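Local coordinates for protein hemoglobin (Mustelus griseus, PDB 1GCV) that carries oxygen from the gills to the peripheral tissues, binding it at the heme of a globin subunit in a tetramer of two alpha and two beta chains, at residues 101-104 / 105-108; 55-58 / 59-63; 18-21 / 22-26; 66-69 / 70-73. One frame throughout, in Å; residues are numbered along the deposited sequence.

Interaction 1. Residues 101-104 / 105-108; sequences LSEC and IIVT. With HEM (protoporphyrin IX containing Fe), chain E.
Ile105 packs back on Leu101 one helical turn earlier. Its CG1 stands beside its own backbone N, opposite the carbonyl carbon (chi1 -77°), which turns the branch back along the helix, and the extended chi2 carries Ile105 CD1 to 4.2 Å from Leu101 CG, in van der Waals contact. Leu101 in turn hands the contact on to the porphyrin: its CD2 methyl lies 3.5 Å from HEM CHC. One apolar path therefore runs from the heme edge into the body of the helix.

Glu103 carries the more open side. Its chain bends at chi2 (52°), bringing OE1 to 4.2 Å from Ile106 CG2, a loose brush of carboxylate against methyl.

At Cys104 the polar interest shifts to the carbonyl. Cys104 O takes two bonds from the same residue, Thr108 N at 2.9 Å and Thr108 OG1 also at 2.9 Å, and the two donors approach from opposite faces of the carbonyl plane. The hydroxyl is thus spent on the helix's own backbone, satisfied inside a buried setting. A valine in place of Thr108 would probably leave Cys104 O with the amide alone and lose the bond that fixes how the side chain is turned.

Beyond the segments, Ile105 and Thr108 pack on Cys28 of helix 21-35, Ile106 meets helix 118-135, and Glu103 and Val107 touch Tyr35 and Gln117 of a neighbouring subunit. This is the G helix of the globin fold, one end lining the heme pocket and one flank facing the partner chain.

Interaction 2. Residues 55-58 / 59-63; sequences VQVH and GGKVI. With HEM (protoporphyrin IX containing Fe), chain E.
The distal wall of the globin heme pocket is made here by His58 and Val62, one turn apart on the E helix. His58 is the distal histidine, the residue predicted to bind oxygen. Its CG lies opposite the backbone N (chi1 -172°), which carries the imidazole away from the helix and over the porphyrin, with NE2 3.5 Å from HEM C4D. From there His58 NE2 stands 4.2 Å from HEM FE, the heme iron, in this deoxy form, on the distal side where oxygen binds in globins.

Val62 stands beside it on the same wall. Its CG2 methyl sits over one face of the His58 ring, a CH-pi contact 4.0 Å from the centroid and offset toward the rim, while CG1 points to the porphyrin, 4.0 Å from HEM C2B. The backbone keeps the pair in step, Val62 N bonding to His58 O at 3.0 Å. Phe43 meets the His58 ring with the planes inclined at about 45°, and Leu29 of helix 21-35 also packs on it.

Lys61 leaves the helix as an extended chain along the heme rim: CD passes 3.8 Å from HEM CAA, and NZ ends 3.7 Å from the propionate oxygen HEM O1A.

Interaction 3. Residues 18-21 / 22-26; sequences AKSP and EAYGA
Ser20 and Tyr24 meet at the AB corner of the globin fold, where helix 4-19 gives way to helix 21-35. The hydroxyl of Ser20 comes at the tyrosine ring obliquely, OG lying 3.3 Å from Tyr24 CE1. That position follows from chi1 of 43°, which sets OG between the backbone N and the carbonyl carbon. Ser20 O also lies obliquely to this ring, 3.2 Å from Tyr24 CD1, and accepts a weak but nearly straight bond from Tyr24 N. Ser20 holds the N-cap position, although its side chain makes no capping bond; the cap residue instead meets the ring with both of its oxygens.

Tyr24 stacks edge-to-face with His112 and packs on Val16 and Leu17 of the preceding helix. An alanine here is likely to leave Ser20 OG without its ring neighbour and open a gap against Leu17 and His112 at the corner.

Pro21 and Glu22 run across each other at an angle. Glu22 is bent at chi2 (77°), which folds its carboxylate back over the proline, OE2 reaching 4.1 Å from Pro21 CB. That oxygen is held by a salt bridge to Arg64 of helix 53-71, and Pro21 packs on the same arginine. Helix bonding gains strength one residue further on, with Gly25 N 2.9 Å from Pro21 O and an N-H...O angle of 157°.

Interaction 4. Residues 66-69 / 70-73; sequences VVKA and AEHV
Ala70 lies close against the helical turn before it, its CB methyl 3.4 Å from Val67 O. This is the firm part of the contact: Ala70 N bonds to Val66 O at 2.9 Å, and the short side chains of Ala69 and Ala70 face neighbouring helices. Glu71 N still reaches Val67 O, though at 3.2 Å and with a bent N-H...O angle of 135°.

Toward solvent the grip slackens. Glu71 runs side by side with Val67, both pointing the same way, and its OE2 rests 3.5 Å from Val67 CG1, a carboxylate oxygen beside a methyl with nothing ionic in it. Lys68 is exposed, and its side chain leaves the backbone away from the following turn.

The helix ends with Glu71; His72 is the first residue to leave helical backbone angles. Its amide is shared weakly between Lys68 O and Ala69 O, both at 3.1 Å and both poorly aligned, as the helical bonding pattern runs out. With CG set beside its own backbone N (chi1 -65°), the His72 ring comes back toward the last turn, Lys68 O meeting it at the edge, near its plane and 3.0 Å from His72 CD2.

Among its neighbours, this C-terminal end of the E helix lies against helix 4-19 through Val67 on Leu17 and Ala70 on Ile10 and Ala14. On helix 76-79, Leu76 packs on Ala69, Lys68 touches His79, and the His79 ring stacks on that of His72.

Along the chain the order is interaction 3, interaction 2, interaction 4, interaction 1. Interactions 2 and 4 occupy successive parts of helix 53-71, their centres 16 Å apart, one at the heme and the other at the helix end. Interaction 3 sits about 7 Å from interaction 2, centre to centre, where helix 21-35 packs closely on helix 53-71: Ile63 CG1 comes 3.3 Å from Gly25 CA. Interaction 1, on helix 98-112, reaches both, touching Val62 through Leu101 and the carbonyl of Tyr24 through Thr108. Interactions 1 and 2 both touch the porphyrin, which is consistent with a single packed core of heme and crossing helices, as in globins generally.

Interaction 1. Residues 101-104 / 105-108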
loop_
_atom_site.group_PDB
_atom_site.type_symbol
_atom_site.label_atom_id
_atom_site.label_comp_id
_atom_site.label_asym_id
_atom_site.label_seq_id
_atom_site.Cartn_x
_atom_site.Cartn_y
_atom_site.Cartn_z
ATOM N N LEU A 101 -5.120 9.695 3.322
ATOM C CA LEU A 101 -5.510 11.001 3.844
ATOM C C LEU A 101 -4.352 11.669 4.577
ATOM O O LEU A 101 -4.239 12.888 4.567
ATOM C CB LEU A 101 -6.710 10.874 4.789
ATOM C CG LEU A 101 -7.149 12.151 5.511
ATOM C CD1 LEU A 101 -7.680 13.160 4.504
ATOM C CD2 LEU A 101 -8.225 11.812 6.534
ATOM N N SER A 102 -3.496 10.876 5.217
ATOM C CA SER A 102 -2.351 11.434 5.931
ATOM C C SER A 102 -1.427 12.199 4.980
ATOM O O SER A 102 -0.924 13.263 5.327
ATOM C CB SER A 102 -1.566 10.323 6.637
ATOM O OG SER A 102 -2.293 9.847 7.752
ATOM N N GLU A 103 -1.206 11.664 3.781
ATOM C CA GLU A 103 -0.346 12.336 2.814
ATOM C C GLU A 103 -0.963 13.641 2.308
ATOM O O GLU A 103 -0.244 14.584 1.990
ATOM C CB GLU A 103 -0.037 11.416 1.628
ATOM C CG GLU A 103 1.137 11.893 0.762
ATOM C CD GLU A 103 2.416 12.182 1.561
ATOM O OE1 GLU A 103 3.147 13.130 1.194
ATOM O OE2 GLU A 103 2.695 11.464 2.549
ATOM N N CYS A 104 -2.291 13.701 2.240
ATOM C CA CYS A 104 -2.971 14.911 1.783
ATOM C C CYS A 104 -2.952 16.003 2.846
ATOM O O CYS A 104 -2.990 17.189 2.521
ATOM C CB CYS A 104 -4.404 14.589 1.377
ATOM S SG CYS A 104 -4.474 13.691 -0.172
ATOM N N ILE A 105 -2.906 15.601 4.115
ATOM C CA ILE A 105 -2.823 16.553 5.221
ATOM C C ILE A 105 -1.414 17.149 5.139
ATOM O O ILE A 105 -1.222 18.350 5.330
ATOM C CB ILE A 105 -2.995 15.862 6.610
ATOM C CG1 ILE A 105 -4.470 15.544 6.864
ATOM C CG2 ILE A 105 -2.476 16.771 7.725
ATOM C CD1 ILE A 105 -4.697 14.543 7.984
ATOM N N ILE A 106 -0.431 16.303 4.838
ATOM C CA ILE A 106 0.950 16.766 4.724
ATOM C C ILE A 106 1.051 17.791 3.593
ATOM O O ILE A 106 1.644 18.848 3.769
ATOM C CB ILE A 106 1.937 15.594 4.438
ATOM C CG1 ILE A 106 2.038 14.664 5.652
ATOM C CG2 ILE A 106 3.319 16.144 4.088
ATOM C CD1 ILE A 106 2.550 15.334 6.904
ATOM N N VAL A 107 0.469 17.486 2.436
ATOM C CA VAL A 107 0.521 18.413 1.310
ATOM C C VAL A 107 -0.215 19.709 1.654
ATOM O O VAL A 107 0.231 20.803 1.288
ATOM C CB VAL A 107 -0.094 17.791 0.032
ATOM C CG1 VAL A 107 -0.193 18.844 -1.072
ATOM C CG2 VAL A 107 0.768 16.621 -0.438
ATOM N N THR A 108 -1.331 19.592 2.369
ATOM C CA THR A 108 -2.094 20.773 2.759
ATOM C C THR A 108 -1.274 21.665 3.684
ATOM O O THR A 108 -1.297 22.879 3.543
ATOM C CB THR A 108 -3.408 20.386 3.468
ATOM O OG1 THR A 108 -4.278 19.741 2.529
ATOM C CG2 THR A 108 -4.102 21.622 4.035
HETATM C CHA HEM E . -16.365 10.347 10.742
HETATM C CHB HEM E . -11.883 11.530 12.226
HETATM C CHC HEM E . -10.038 9.316 8.275
HETATM C CHD HEM E . -14.517 8.314 6.715
HETATM C C1A HEM E . -15.281 10.824 11.511
HETATM C C2A HEM E . -15.395 11.668 12.685
HETATM C C3A HEM E . -14.166 12.035 13.074
HETATM C C4A HEM E . -13.264 11.414 12.141
HETATM C CMA HEM E . -13.793 12.876 14.295
HETATM C CAA HEM E . -16.665 12.041 13.404
HETATM C CBA HEM E . -17.175 10.801 14.098
HETATM C CGA HEM E . -18.525 11.012 14.746
HETATM O O1A HEM E . -19.465 11.459 14.046
HETATM O O2A HEM E . -18.641 10.728 15.958
HETATM C C1B HEM E . -10.997 10.957 11.308
HETATM C C2B HEM E . -9.544 11.118 11.369
HETATM C C3B HEM E . -9.008 10.469 10.279
HETATM C C4B HEM E . -10.150 9.927 9.531
HETATM C CMB HEM E . -8.766 11.813 12.489
HETATM C CAB HEM E . -7.653 10.278 9.967
HETATM C CBB HEM E . -6.720 11.320 9.939
HETATM C C1C HEM E . -11.112 8.885 7.504
HETATM C C2C HEM E . -10.987 8.409 6.135
HETATM C C3C HEM E . -12.253 8.100 5.715
HETATM C C4C HEM E . -13.144 8.422 6.805
HETATM C CMC HEM E . -9.683 8.330 5.340
HETATM C CAC HEM E . -12.676 7.540 4.515
HETATM C CBC HEM E . -12.263 7.932 3.234
HETATM C C1D HEM E . -15.392 8.724 7.709
HETATM C C2D HEM E . -16.831 8.669 7.548
HETATM C C3D HEM E . -17.337 9.278 8.646
HETATM C C4D HEM E . -16.235 9.679 9.516
HETATM C CMD HEM E . -17.618 8.030 6.399
HETATM C CAD HEM E . -18.812 9.512 8.873
HETATM C CBD HEM E . -19.165 10.885 8.337
HETATM C CGD HEM E . -20.504 11.377 8.840
HETATM O O1D HEM E . -20.942 10.924 9.924
HETATM O O2D HEM E . -21.115 12.217 8.148
HETATM N NA HEM E . -13.945 10.651 11.175
HETATM N NB HEM E . -11.373 10.187 10.195
HETATM N NC HEM E . -12.448 8.904 7.920
HETATM N ND HEM E . -15.018 9.302 8.940
HETATM FE FE HEM E . -13.180 9.522 9.694
#

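Interaction 2. Residues 55-58 / 59-63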
loop_
_atom_site.group_PDB
_atom_site.type_symbol
_atom_site.label_atom_id
_atom_site.label_comp_id
_atom_site.label_asym_id
_atom_site.label_seq_id
_atom_site.Cartn_x
_atom_site.Cartn_y
_atom_site.Cartn_z
ATOM N N VAL A 55 -18.228 18.937 2.839
ATOM C CA VAL A 55 -16.806 18.657 2.928
ATOM C C VAL A 55 -16.202 19.522 4.036
ATOM O O VAL A 55 -15.320 19.082 4.774
ATOM C CB VAL A 55 -16.102 18.964 1.593
ATOM C CG1 VAL A 55 -14.592 18.907 1.775
ATOM C CG2 VAL A 55 -16.542 17.961 0.534
ATOM N N GLN A 56 -16.682 20.756 4.150
ATOM C CA GLN A 56 -16.194 21.666 5.179
ATOM C C GLN A 56 -16.507 21.137 6.580
ATOM O O GLN A 56 -15.647 21.160 7.460
ATOM C CB GLN A 56 -16.818 23.057 5.010
ATOM C CG GLN A 56 -16.256 23.861 3.850
ATOM C CD GLN A 56 -15.099 24.757 4.255
ATOM O OE1 GLN A 56 -14.215 25.050 3.447
ATOM N NE2 GLN A 56 -15.099 25.196 5.505
ATOM N N VAL A 57 -17.732 20.658 6.790
ATOM C CA VAL A 57 -18.132 20.138 8.098
ATOM C C VAL A 57 -17.328 18.899 8.482
ATOM O O VAL A 57 -16.878 18.764 9.619
ATOM C CB VAL A 57 -19.639 19.772 8.137
ATOM C CG1 VAL A 57 -19.965 18.997 9.419
ATOM C CG2 VAL A 57 -20.477 21.033 8.071
ATOM N N HIS A 58 -17.159 17.989 7.532
ATOM C CA HIS A 58 -16.404 16.768 7.777
ATOM C C HIS A 58 -14.918 17.089 7.928
ATOM O O HIS A 58 -14.241 16.541 8.800
ATOM C CB HIS A 58 -16.621 15.783 6.624
ATOM C CG HIS A 58 -16.011 14.435 6.911
ATOM N ND1 HIS A 58 -15.102 13.805 6.062
ATOM C CD2 HIS A 58 -16.193 13.749 8.107
ATOM C CE1 HIS A 58 -14.675 12.748 6.768
ATOM N NE2 HIS A 58 -15.288 12.695 7.917
ATOM N N GLY A 59 -14.414 17.972 7.070
ATOM C CA GLY A 59 -13.019 18.349 7.142
ATOM C C GLY A 59 -12.732 18.864 8.534
ATOM O O GLY A 59 -11.716 18.534 9.133
ATOM N N GLY A 60 -13.656 19.668 9.050
ATOM C CA GLY A 60 -13.516 20.237 10.379
ATOM C C GLY A 60 -13.524 19.213 11.496
ATOM O O GLY A 60 -12.778 19.349 12.462
ATOM N N LYS A 61 -14.371 18.196 11.376
ATOM C CA LYS A 61 -14.443 17.147 12.387
ATOM C C LYS A 61 -13.118 16.390 12.412
ATOM O O LYS A 61 -12.614 16.029 13.475
ATOM C CB LYS A 61 -15.561 16.160 12.058
ATOM C CG LYS A 61 -16.930 16.540 12.575
ATOM C CD LYS A 61 -17.911 15.430 12.271
ATOM C CE LYS A 61 -19.346 15.905 12.362
ATOM N NZ LYS A 61 -20.269 14.736 12.418
ATOM N N VAL A 62 -12.560 16.150 11.228
ATOM C CA VAL A 62 -11.300 15.431 11.102
ATOM C C VAL A 62 -10.115 16.185 11.703
ATOM O O VAL A 62 -9.333 15.617 12.467
ATOM C CB VAL A 62 -10.991 15.116 9.616
ATOM C CG1 VAL A 62 -9.563 14.587 9.471
ATOM C CG2 VAL A 62 -11.993 14.098 9.086
ATOM N N ILE A 63 -9.977 17.460 11.363
ATOM C CA ILE A 63 -8.860 18.241 11.872
ATOM C C ILE A 63 -8.950 18.480 13.374
ATOM O O ILE A 63 -7.935 18.458 14.070
ATOM C CB ILE A 63 -8.743 19.584 11.137
ATOM C CG1 ILE A 63 -8.387 19.337 9.664
ATOM C CG2 ILE A 63 -7.676 20.449 11.799
ATOM C CD1 ILE A 63 -7.132 18.500 9.434
HETATM C CHA HEM E . -16.365 10.347 10.742
HETATM C CHB HEM E . -11.883 11.530 12.226
HETATM C CHC HEM E . -10.038 9.316 8.275
HETATM C CHD HEM E . -14.517 8.314 6.715
HETATM C C1A HEM E . -15.281 10.824 11.511
HETATM C C2A HEM E . -15.395 11.668 12.685
HETATM C C3A HEM E . -14.166 12.035 13.074
HETATM C C4A HEM E . -13.264 11.414 12.141
HETATM C CMA HEM E . -13.793 12.876 14.295
HETATM C CAA HEM E . -16.665 12.041 13.404
HETATM C CBA HEM E . -17.175 10.801 14.098
HETATM C CGA HEM E . -18.525 11.012 14.746
HETATM O O1A HEM E . -19.465 11.459 14.046
HETATM O O2A HEM E . -18.641 10.728 15.958
HETATM C C1B HEM E . -10.997 10.957 11.308
HETATM C C2B HEM E . -9.544 11.118 11.369
HETATM C C3B HEM E . -9.008 10.469 10.279
HETATM C C4B HEM E . -10.150 9.927 9.531
HETATM C CMB HEM E . -8.766 11.813 12.489
HETATM C CAB HEM E . -7.653 10.278 9.967
HETATM C CBB HEM E . -6.720 11.320 9.939
HETATM C C1C HEM E . -11.112 8.885 7.504
HETATM C C2C HEM E . -10.987 8.409 6.135
HETATM C C3C HEM E . -12.253 8.100 5.715
HETATM C C4C HEM E . -13.144 8.422 6.805
HETATM C CMC HEM E . -9.683 8.330 5.340
HETATM C CAC HEM E . -12.676 7.540 4.515
HETATM C CBC HEM E . -12.263 7.932 3.234
HETATM C C1D HEM E . -15.392 8.724 7.709
HETATM C C2D HEM E . -16.831 8.669 7.548
HETATM C C3D HEM E . -17.337 9.278 8.646
HETATM C C4D HEM E . -16.235 9.679 9.516
HETATM C CMD HEM E . -17.618 8.030 6.399
HETATM C CAD HEM E . -18.812 9.512 8.873
HETATM C CBD HEM E . -19.165 10.885 8.337
HETATM C CGD HEM E . -20.504 11.377 8.840
HETATM O O1D HEM E . -20.942 10.924 9.924
HETATM O O2D HEM E . -21.115 12.217 8.148
HETATM N NA HEM E . -13.945 10.651 11.175
HETATM N NB HEM E . -11.373 10.187 10.195
HETATM N NC HEM E . -12.448 8.904 7.920
HETATM N ND HEM E . -15.018 9.302 8.940
HETATM FE FE HEM E . -13.180 9.522 9.694
#

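Interaction 3. Residues 18-21 / 22-26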
loop_
_atom_site.group_PDB
_atom_site.type_symbol
_atom_site.label_atom_id
_atom_site.label_comp_id
_atom_site.label_asym_id
_atom_site.label_seq_id
_atom_site.Cartn_x
_atom_site.Cartn_y
_atom_site.Cartn_z
ATOM N N ALA A 18 -5.874 24.539 14.669
ATOM C CA ALA A 18 -7.014 24.871 15.522
ATOM C C ALA A 18 -7.691 26.197 15.149
ATOM O O ALA A 18 -8.872 26.398 15.432
ATOM C CB ALA A 18 -6.567 24.903 16.981
ATOM N N LYS A 19 -6.938 27.089 14.509
ATOM C CA LYS A 19 -7.440 28.401 14.099
ATOM C C LYS A 19 -8.627 28.320 13.136
ATOM O O LYS A 19 -9.606 29.050 13.283
ATOM C CB LYS A 19 -6.310 29.213 13.452
ATOM C CG LYS A 19 -5.762 30.338 14.319
ATOM C CD LYS A 19 -5.072 29.797 15.561
ATOM C CE LYS A 19 -4.241 30.871 16.250
ATOM N NZ LYS A 19 -2.998 30.316 16.863
ATOM N N SER A 20 -8.526 27.441 12.142
ATOM C CA SER A 20 -9.591 27.261 11.165
ATOM C C SER A 20 -9.669 25.796 10.734
ATOM O O SER A 20 -9.277 25.447 9.621
ATOM C CB SER A 20 -9.348 28.158 9.945
ATOM O OG SER A 20 -7.993 28.129 9.548
ATOM N N PRO A 21 -10.187 24.923 11.613
ATOM C CA PRO A 21 -10.321 23.487 11.339
ATOM C C PRO A 21 -11.047 23.128 10.037
ATOM O O PRO A 21 -10.578 22.282 9.270
ATOM C CB PRO A 21 -11.066 22.947 12.564
ATOM C CG PRO A 21 -10.857 23.944 13.621
ATOM C CD PRO A 21 -10.696 25.276 12.948
ATOM N N GLU A 22 -12.187 23.769 9.795
ATOM C CA GLU A 22 -12.991 23.510 8.603
ATOM C C GLU A 22 -12.275 23.787 7.274
ATOM O O GLU A 22 -12.340 22.979 6.348
ATOM C CB GLU A 22 -14.291 24.323 8.677
ATOM C CG GLU A 22 -15.398 23.671 9.514
ATOM C CD GLU A 22 -15.176 23.802 11.013
ATOM O OE1 GLU A 22 -15.668 22.937 11.765
ATOM O OE2 GLU A 22 -14.511 24.764 11.449
ATOM N N ALA A 23 -11.589 24.923 7.185
ATOM C CA ALA A 23 -10.875 25.298 5.966
ATOM C C ALA A 23 -9.746 24.324 5.643
ATOM O O ALA A 23 -9.647 23.837 4.517
ATOM C CB ALA A 23 -10.330 26.711 6.099
ATOM N N TYR A 24 -8.898 24.041 6.627
ATOM C CA TYR A 24 -7.790 23.107 6.440
ATOM C C TYR A 24 -8.311 21.697 6.135
ATOM O O TYR A 24 -7.840 21.034 5.203
ATOM C CB TYR A 24 -6.922 23.046 7.701
ATOM C CG TYR A 24 -6.034 24.246 7.926
ATOM C CD1 TYR A 24 -6.188 25.045 9.057
ATOM C CD2 TYR A 24 -5.024 24.573 7.025
ATOM C CE1 TYR A 24 -5.361 26.132 9.288
ATOM C CE2 TYR A 24 -4.189 25.664 7.249
ATOM C CZ TYR A 24 -4.365 26.435 8.381
ATOM O OH TYR A 24 -3.538 27.507 8.619
ATOM N N GLY A 25 -9.280 21.247 6.932
ATOM C CA GLY A 25 -9.844 19.922 6.759
ATOM C C GLY A 25 -10.523 19.731 5.423
ATOM O O GLY A 25 -10.432 18.658 4.824
ATOM N N ALA A 26 -11.210 20.772 4.958
ATOM C CA ALA A 26 -11.901 20.720 3.674
ATOM C C ALA A 26 -10.871 20.568 2.556
ATOM O O ALA A 26 -11.071 19.805 1.615
ATOM C CB ALA A 26 -12.716 21.988 3.465
#

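Interaction 4. Residues 66-69 / 70-73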
loop_
_atom_site.group_PDB
_atom_site.type_symbol
_atom_site.label_atom_id
_atom_site.label_comp_id
_atom_site.label_asym_id
_atom_site.label_seq_id
_atom_site.Cartn_x
_atom_site.Cartn_y
_atom_site.Cartn_z
ATOM N N VAL A 66 -7.611 15.665 15.010
ATOM C CA VAL A 66 -6.159 15.629 14.849
ATOM C C VAL A 66 -5.540 16.559 15.896
ATOM O O VAL A 66 -4.571 16.202 16.572
ATOM C CB VAL A 66 -5.741 16.088 13.415
ATOM C CG1 VAL A 66 -4.253 16.362 13.359
ATOM C CG2 VAL A 66 -6.103 15.016 12.394
ATOM N N VAL A 67 -6.120 17.749 16.032
ATOM C CA VAL A 67 -5.635 18.727 16.989
ATOM C C VAL A 67 -5.691 18.148 18.397
ATOM O O VAL A 67 -4.748 18.281 19.167
ATOM C CB VAL A 67 -6.477 20.016 16.924
ATOM C CG1 VAL A 67 -6.104 20.950 18.058
ATOM C CG2 VAL A 67 -6.251 20.704 15.590
ATOM N N LYS A 68 -6.794 17.488 18.726
ATOM C CA LYS A 68 -6.953 16.898 20.049
ATOM C C LYS A 68 -5.977 15.747 20.284
ATOM O O LYS A 68 -5.496 15.546 21.403
ATOM C CB LYS A 68 -8.391 16.403 20.239
ATOM C CG LYS A 68 -9.221 17.261 21.177
ATOM C CD LYS A 68 -10.584 16.636 21.447
ATOM C CE LYS A 68 -11.654 17.702 21.698
ATOM N NZ LYS A 68 -12.983 17.356 21.096
ATOM N N ALA A 69 -5.691 14.988 19.229
ATOM C CA ALA A 69 -4.764 13.872 19.343
ATOM C C ALA A 69 -3.370 14.438 19.594
ATOM O O ALA A 69 -2.592 13.884 20.372
ATOM C CB ALA A 69 -4.782 13.033 18.068
ATOM N N ALA A 70 -3.063 15.554 18.943
ATOM C CA ALA A 70 -1.763 16.186 19.108
ATOM C C ALA A 70 -1.575 16.634 20.560
ATOM O O ALA A 70 -0.454 16.669 21.065
ATOM C CB ALA A 70 -1.638 17.379 18.163
ATOM N N GLU A 71 -2.677 16.963 21.226
ATOM C CA GLU A 71 -2.640 17.403 22.619
ATOM C C GLU A 71 -2.558 16.231 23.600
ATOM O O GLU A 71 -2.088 16.390 24.722
ATOM C CB GLU A 71 -3.881 18.238 22.940
ATOM C CG GLU A 71 -3.742 19.711 22.593
ATOM C CD GLU A 71 -5.064 20.346 22.185
ATOM O OE1 GLU A 71 -6.125 19.915 22.696
ATOM O OE2 GLU A 71 -5.037 21.279 21.350
ATOM N N HIS A 72 -3.023 15.059 23.177
ATOM C CA HIS A 72 -2.996 13.875 24.031
ATOM C C HIS A 72 -1.999 12.879 23.472
ATOM O O HIS A 72 -2.210 11.672 23.543
ATOM C CB HIS A 72 -4.377 13.214 24.083
ATOM C CG HIS A 72 -5.438 14.058 24.718
ATOM N ND1 HIS A 72 -6.128 13.660 25.842
ATOM C CD2 HIS A 72 -5.950 15.262 24.369
ATOM C CE1 HIS A 72 -7.021 14.582 26.159
ATOM N NE2 HIS A 72 -6.934 15.565 25.280
ATOM N N VAL A 73 -0.910 13.385 22.912
ATOM C CA VAL A 73 0.101 12.522 22.323
ATOM C C VAL A 73 0.724 11.556 23.327
ATOM O O VAL A 73 1.278 10.525 22.941
ATOM C CB VAL A 73 1.215 13.364 21.655
ATOM C CG1 VAL A 73 2.154 13.925 22.709
ATOM C CG2 VAL A 73 1.970 12.517 20.646
#